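PrgZ (Enterococcus faecalis, PDB 4FAJ) is a membrane-anchored extracellular receptor that binds a peptide pheromone and, like its solute-binding relatives, probably delivers peptides for uptake. Local coordinates at residues T82-L87 against S207-Y212. Numbering follows the deposited sequence.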
loop_
_atom_site.group_PDB
_atom_site.type_symbol
_atom_site.label_atom_id
_atom_site.label_comp_id
_atom_site.label_asym_id
_atom_site.label_seq_id
_atom_site.Cartn_x
_atom_site.Cartn_y
_atom_site.Cartn_z
ATOM N N THR A 82 -7.676 0.066 -1.529
ATOM C CA THR A 82 -8.970 0.350 -2.184
ATOM C C THR A 82 -9.076 1.806 -2.640
ATOM O O THR A 82 -9.513 2.084 -3.763
ATOM C CB THR A 82 -10.168 0.043 -1.281
ATOM O OG1 THR A 82 -10.116 -1.325 -0.839
ATOM C CG2 THR A 82 -11.497 0.313 -2.007
ATOM N N SER A 83 -8.710 2.735 -1.765
ATOM C CA SER A 83 -8.736 4.158 -2.128
ATOM C C SER A 83 -7.748 4.467 -3.263
ATOM O O SER A 83 -8.041 5.255 -4.163
ATOM C CB SER A 83 -8.408 5.021 -0.920
ATOM O OG SER A 83 -9.277 4.748 0.160
ATOM N N ILE A 84 -6.584 3.831 -3.227
ATOM C CA ILE A 84 -5.532 4.108 -4.201
ATOM C C ILE A 84 -5.874 3.573 -5.594
ATOM O O ILE A 84 -5.668 4.277 -6.582
ATOM C CB ILE A 84 -4.170 3.627 -3.691
ATOM C CG1 ILE A 84 -3.667 4.609 -2.629
ATOM C CG2 ILE A 84 -3.165 3.503 -4.832
ATOM C CD1 ILE A 84 -2.430 4.126 -1.888
ATOM N N THR A 85 -6.409 2.354 -5.682
ATOM C CA THR A 85 -6.955 1.867 -6.952
ATOM C C THR A 85 -8.055 2.778 -7.540
ATOM O O THR A 85 -8.063 3.058 -8.752
ATOM C CB THR A 85 -7.482 0.418 -6.819
ATOM O OG1 THR A 85 -6.365 -0.474 -6.676
ATOM C CG2 THR A 85 -8.299 0.011 -8.065
ATOM N N LEU A 86 -8.971 3.260 -6.700
ATOM C CA LEU A 86 -9.996 4.172 -7.198
ATOM C C LEU A 86 -9.352 5.450 -7.738
ATOM O O LEU A 86 -9.657 5.890 -8.848
ATOM C CB LEU A 86 -10.998 4.535 -6.117
ATOM C CG LEU A 86 -12.021 5.605 -6.511
ATOM C CD1 LEU A 86 -12.846 5.162 -7.711
ATOM C CD2 LEU A 86 -12.907 5.906 -5.295
ATOM N N LEU A 87 -8.456 6.036 -6.954
ATOM C CA LEU A 87 -7.792 7.283 -7.360
ATOM C C LEU A 87 -6.933 7.086 -8.618
ATOM O O LEU A 87 -6.870 7.984 -9.468
ATOM C CB LEU A 87 -6.968 7.893 -6.207
ATOM C CG LEU A 87 -7.735 8.597 -5.087
ATOM C CD1 LEU A 87 -6.759 9.125 -4.002
ATOM C CD2 LEU A 87 -8.611 9.724 -5.592
ATOM N N SER A 207 4.779 8.748 -10.143
ATOM C CA SER A 207 3.625 7.998 -10.638
ATOM C C SER A 207 2.627 7.657 -9.521
ATOM O O SER A 207 1.541 7.154 -9.799
ATOM C CB SER A 207 4.076 6.709 -11.337
ATOM O OG SER A 207 4.568 5.767 -10.406
ATOM N N LEU A 208 3.002 7.916 -8.271
ATOM C CA LEU A 208 2.191 7.521 -7.125
ATOM C C LEU A 208 1.041 8.498 -6.918
ATOM O O LEU A 208 1.193 9.712 -7.120
ATOM C CB LEU A 208 3.037 7.478 -5.849
ATOM C CG LEU A 208 4.219 6.499 -5.830
ATOM C CD1 LEU A 208 4.931 6.550 -4.488
ATOM C CD2 LEU A 208 3.762 5.094 -6.153
ATOM N N THR A 209 -0.089 7.966 -6.463
ATOM C CA THR A 209 -1.267 8.796 -6.191
ATOM C C THR A 209 -0.936 9.961 -5.253
ATOM O O THR A 209 -1.462 11.053 -5.418
ATOM C CB THR A 209 -2.461 7.958 -5.658
ATOM O OG1 THR A 209 -2.115 7.330 -4.418
ATOM C CG2 THR A 209 -2.878 6.904 -6.686
ATOM N N ALA A 210 -0.037 9.751 -4.298
ATOM C CA ALA A 210 0.397 10.832 -3.388
ATOM C C ALA A 210 0.964 12.058 -4.105
ATOM O O ALA A 210 0.871 13.181 -3.596
ATOM C CB ALA A 210 1.426 10.305 -2.382
ATOM N N TYR A 211 1.562 11.838 -5.281
ATOM C CA TYR A 211 2.086 12.918 -6.124
ATOM C C TYR A 211 1.075 13.472 -7.160
ATOM O O TYR A 211 1.421 14.343 -7.963
ATOM C CB TYR A 211 3.368 12.434 -6.844
ATOM C CG TYR A 211 4.631 12.505 -6.015
ATOM C CD1 TYR A 211 4.960 11.504 -5.107
ATOM C CD2 TYR A 211 5.512 13.574 -6.156
ATOM C CE1 TYR A 211 6.134 11.571 -4.366
ATOM C CE2 TYR A 211 6.674 13.646 -5.428
ATOM C CZ TYR A 211 6.987 12.642 -4.540
ATOM O OH TYR A 211 8.151 12.746 -3.841
ATOM N N TYR A 212 -0.169 13.000 -7.133
ATOM C CA TYR A 212 -1.194 13.526 -8.050
ATOM C C TYR A 212 -1.441 15.013 -7.771
ATOM O O TYR A 212 -1.235 15.500 -6.636
ATOM C CB TYR A 212 -2.514 12.728 -7.946
ATOM C CG TYR A 212 -2.526 11.362 -8.634
ATOM C CD1 TYR A 212 -1.351 10.753 -9.094
ATOM C CD2 TYR A 212 -3.719 10.657 -8.789
ATOM C CE1 TYR A 212 -1.378 9.485 -9.703
ATOM C CE2 TYR A 212 -3.749 9.378 -9.397
ATOM C CZ TYR A 212 -2.579 8.805 -9.850
ATOM O OH TYR A 212 -2.617 7.549 -10.453
#
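Leu87 O lies 3.4 Å from Tyr212 CE2, at the edge of the ring and near its plane, a C-H...O approach. The same leucine touches the methyl of Thr209 through its CB. One turn back along helix 81-90, Thr209 OG1 meets Ile84, 3.6 Å from Ile84 CG1, with Ile84 CG2 and CD1 slightly farther off. The threonine hydroxyl sits inside the angle made by its backbone N and C (chi1 62°), which turns OG1 to the isoleucine and places the methyl against the helix backbone, Thr209 CG2 3.8 Å from Ile84 O. The two branched side chains cross at a slant, Thr209 CG2 also resting 3.9 Å from Ile84 CG2. The Tyr212 ring folds back under the short 3-10 segment 209-211 that precedes it, where Thr209 CA stands over its centre; the bond from Tyr212 N to Thr209 O (2.9 Å) closes this turn. Tyr212 OH bonds to a glycerol, most likely a leftover of crystallisation. Leu86 packs on Ile255 of strand 252-257, so in this family 5 solute-binding protein helix 81-90 lies between that sheet and the buried loop linking helices 202-205 and 216-222. Ile84 also touches an apolar side chain of the bound peptide. The join rests on van der Waals contact and on an aromatic edge whose C-H, probably slightly positive, faces a carbonyl oxygen, rather than on strong directed bonds.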